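PDB 5B7H: LysR family transcriptional regulator from Vibrio vulnificus, which probably acts as a DNA-binding transcription regulator of the LysR family, OxyR type, represented here by its regulatory domain. Local coordinates for residues A[35-40]-A[212-217]. The protein carries 1 engineered substitution. Numbering follows the deposited sequence.
Sequences VQEINQ and AEVVSE
A small helix-to-helix contact, part apolar and part carboxylate, joins Glu37 on helix 27-41, an early helix of the LysR regulatory domain, to Val214 and Glu217 on its C-terminal helix, 205-217. It illustrates how two acidic side chains can share a helix interface when an arginine is paired with both. The apolar half is the aliphatic stem of Glu37, whose CG lies 3.7 Å from CG1 of Val214. With CG anti to the backbone N (chi1 -177°), the stem runs out to the valine, and a bend at chi2 (79°) turns the carboxylate aside, toward Glu217. In this conformer, one of two modelled for Glu37, OE2 comes 4.1 Å from Glu217 OE1, the carboxylate planes nearly perpendicular. Arg41 probably offsets the repulsion, since its NH2 forms salt bridges with both oxygens. A water adds a second link, in position to donate to either Glu37 OE2, at 3.0 Å, or the backbone O of Val214, at 2.9 Å. Asn39 of helix 27-41 hydrogen-bonds to Ala157 of the second subunit. Next to this partly buried seam, Val215 packs on Leu30 and Leu34 of helix 27-41 and also meets Val85 of strand 81-95.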
ATOM      1  N   VAL A  35      16.453  -2.142   1.071  1.00  9.11           N
ATOM      2  CA  VAL A  35      17.144  -1.115   0.294  1.00  9.17           C
ATOM      3  C   VAL A  35      18.200  -0.403   1.147  1.00  9.79           C
ATOM      4  O   VAL A  35      19.311  -0.148   0.675  1.00 10.38           O
ATOM      5  CB  VAL A  35      16.119  -0.137  -0.314  1.00  9.26           C
ATOM      6  CG1 VAL A  35      16.789   1.199  -0.769  1.00 10.14           C
ATOM      7  CG2 VAL A  35      15.340  -0.811  -1.452  1.00 11.19           C
ATOM      8  N   GLN A  36      17.885  -0.057   2.408  1.00  9.32           N
ATOM      9  CA  GLN A  36      18.929   0.581   3.196  1.00 10.06           C
ATOM     10  C   GLN A  36      20.133  -0.333   3.408  1.00 11.35           C
ATOM     11  O   GLN A  36      21.274   0.134   3.424  1.00 12.69           O
ATOM     12  CB  GLN A  36      18.373   0.989   4.536  1.00 11.21           C
ATOM     13  CG  GLN A  36      17.300   2.058   4.434  1.00 10.66           C
ATOM     14  CD  GLN A  36      17.785   3.286   3.663  1.00 14.11           C
ATOM     15  OE1 GLN A  36      18.751   3.939   4.053  1.00 14.85           O
ATOM     16  NE2 GLN A  36      17.087   3.626   2.570  1.00 12.83           N
ATOM     17  N   GLU A  37      19.895  -1.637   3.575  0.50 10.86           N
ATOM     18  CA  GLU A  37      21.012  -2.542   3.783  0.50 11.64           C
ATOM     19  C   GLU A  37      21.846  -2.705   2.512  0.50 12.84           C
ATOM     20  O   GLU A  37      23.075  -2.650   2.567  0.50 13.54           O
ATOM     21  CB  GLU A  37      20.497  -3.889   4.277  0.50 11.45           C
ATOM     22  CG  GLU A  37      21.584  -4.882   4.602  0.50 12.63           C
ATOM     23  CD  GLU A  37      22.242  -4.652   5.956  0.50 20.11           C
ATOM     24  OE1 GLU A  37      22.183  -3.525   6.506  0.50 22.02           O
ATOM     25  OE2 GLU A  37      22.837  -5.625   6.467  0.50 30.74           O
ATOM     26  N   ILE A  38      21.199  -2.903   1.357  1.00 11.12           N
ATOM     27  CA  ILE A  38      21.986  -3.060   0.130  1.00 12.19           C
ATOM     28  C   ILE A  38      22.675  -1.771  -0.304  1.00 13.13           C
ATOM     29  O   ILE A  38      23.783  -1.828  -0.893  1.00 13.54           O
ATOM     30  CB  ILE A  38      21.209  -3.701  -1.014  1.00 11.44           C
ATOM     31  CG1 ILE A  38      20.123  -2.776  -1.498  1.00 14.54           C
ATOM     32  CG2 ILE A  38      20.671  -5.105  -0.605  1.00 13.95           C
ATOM     33  CD1 ILE A  38      19.603  -3.296  -2.864  1.00 15.01           C
ATOM     34  N   ASN A  39      22.104  -0.600   0.026  1.00 11.16           N
ATOM     35  CA  ASN A  39      22.764   0.650  -0.330  1.00 13.90           C
ATOM     36  C   ASN A  39      24.177   0.686   0.238  1.00 18.24           C
ATOM     37  O   ASN A  39      25.109   1.181  -0.409  1.00 17.10           O
ATOM     38  CB  ASN A  39      21.958   1.826   0.206  1.00 11.53           C
ATOM     39  CG  ASN A  39      20.809   2.233  -0.709  1.00 13.99           C
ATOM     40  OD1 ASN A  39      20.652   1.730  -1.816  1.00 11.97           O
ATOM     41  ND2 ASN A  39      20.001   3.167  -0.212  1.00 13.68           N
ATOM     42  N   GLN A  40      24.346   0.172   1.454  1.00 14.35           N
ATOM     43  CA  GLN A  40      25.643   0.182   2.108  1.00 18.64           C
ATOM     44  C   GLN A  40      26.473  -1.041   1.738  1.00 23.17           C
ATOM     45  O   GLN A  40      27.655  -0.919   1.365  1.00 23.53           O
ATOM     46  CB  GLN A  40      25.410   0.223   3.605  1.00 17.55           C
ATOM     47  CG  GLN A  40      26.763   0.259   4.335  1.00 25.63           C
ATOM     48  CD  GLN A  40      26.610   0.298   5.810  1.00 36.77           C
ATOM     49  OE1 GLN A  40      26.003  -0.592   6.403  1.00 35.28           O
ATOM     50  NE2 GLN A  40      27.175   1.323   6.431  1.00 43.02           N
ATOM     51  N   ALA A 212      19.409 -13.741  -0.162  1.00 11.22           N
ATOM     52  CA  ALA A 212      18.653 -14.474   0.850  1.00 13.38           C
ATOM     53  C   ALA A 212      19.286 -14.295   2.231  1.00 11.75           C
ATOM     54  O   ALA A 212      18.554 -14.103   3.217  1.00 13.08           O
ATOM     55  CB  ALA A 212      18.617 -15.974   0.484  1.00 12.15           C
ATOM     56  N   GLU A 213      20.630 -14.291   2.302  1.00 13.23           N
ATOM     57  CA  GLU A 213      21.307 -14.058   3.583  1.00 15.48           C
ATOM     58  C   GLU A 213      20.971 -12.686   4.142  1.00 14.88           C
ATOM     59  O   GLU A 213      20.694 -12.537   5.352  1.00 15.30           O
ATOM     60  CB  GLU A 213      22.818 -14.168   3.402  1.00 23.30           C
ATOM     61  CG  GLU A 213      23.266 -15.521   2.860  1.00 35.26           C
ATOM     62  CD  GLU A 213      23.008 -16.655   3.828  1.00 52.62           C
ATOM     63  OE1 GLU A 213      22.693 -16.384   5.012  1.00 57.88           O
ATOM     64  OE2 GLU A 213      23.119 -17.827   3.396  1.00 54.67           O
ATOM     65  N   VAL A 214      20.981 -11.668   3.273  1.00 12.67           N
ATOM     66  CA  VAL A 214      20.653 -10.305   3.709  1.00 11.75           C
ATOM     67  C   VAL A 214      19.226 -10.221   4.245  1.00 12.23           C
ATOM     68  O   VAL A 214      18.967  -9.685   5.333  1.00 14.20           O
ATOM     69  CB  VAL A 214      20.852  -9.320   2.538  1.00 14.73           C
ATOM     70  CG1 VAL A 214      20.352  -7.944   2.960  1.00 14.25           C
ATOM     71  CG2 VAL A 214      22.327  -9.224   2.153  1.00 16.71           C
ATOM     72  N   VAL A 215      18.272 -10.807   3.520  1.00  9.53           N
ATOM     73  CA  VAL A 215      16.885 -10.745   3.938  1.00  9.04           C
ATOM     74  C   VAL A 215      16.691 -11.503   5.235  1.00 10.38           C
ATOM     75  O   VAL A 215      15.971 -11.045   6.123  1.00 11.25           O
ATOM     76  CB  VAL A 215      15.978 -11.292   2.820  1.00 11.79           C
ATOM     77  CG1 VAL A 215      14.523 -11.380   3.296  1.00 13.08           C
ATOM     78  CG2 VAL A 215      16.099 -10.408   1.600  1.00 11.67           C
ATOM     79  N   SER A 216      17.353 -12.664   5.373  0.54 11.47           N
ATOM     80  CA  SER A 216      17.230 -13.429   6.610  0.54 12.69           C
ATOM     81  C   SER A 216      17.628 -12.593   7.827  0.54 16.59           C
ATOM     82  O   SER A 216      17.027 -12.735   8.900  0.54 16.43           O
ATOM     83  CB  SER A 216      18.070 -14.705   6.491  0.54 12.74           C
ATOM     84  OG  SER A 216      19.431 -14.480   6.819  0.54 13.86           O
ATOM     85  N   GLU A 217      18.593 -11.681   7.658  1.00 11.84           N
ATOM     86  CA  GLU A 217      19.018 -10.842   8.784  1.00 15.68           C
ATOM     87  C   GLU A 217      18.006  -9.745   9.131  1.00 17.16           C
ATOM     88  O   GLU A 217      18.061  -9.194  10.241  1.00 18.96           O
ATOM     89  CB  GLU A 217      20.410 -10.255   8.494  1.00 17.73           C
ATOM     90  CG  GLU A 217      21.520 -11.307   8.424  1.00 30.74           C
ATOM     91  CD  GLU A 217      22.712 -10.883   7.534  1.00 54.49           C
ATOM     92  OE1 GLU A 217      22.820  -9.681   7.185  1.00 59.87           O
ATOM     93  OE2 GLU A 217      23.541 -11.757   7.169  1.00 60.50           O
TER
HETATM   94  O   HOH W   1      20.687  -7.668   6.402  1.00 28.72           O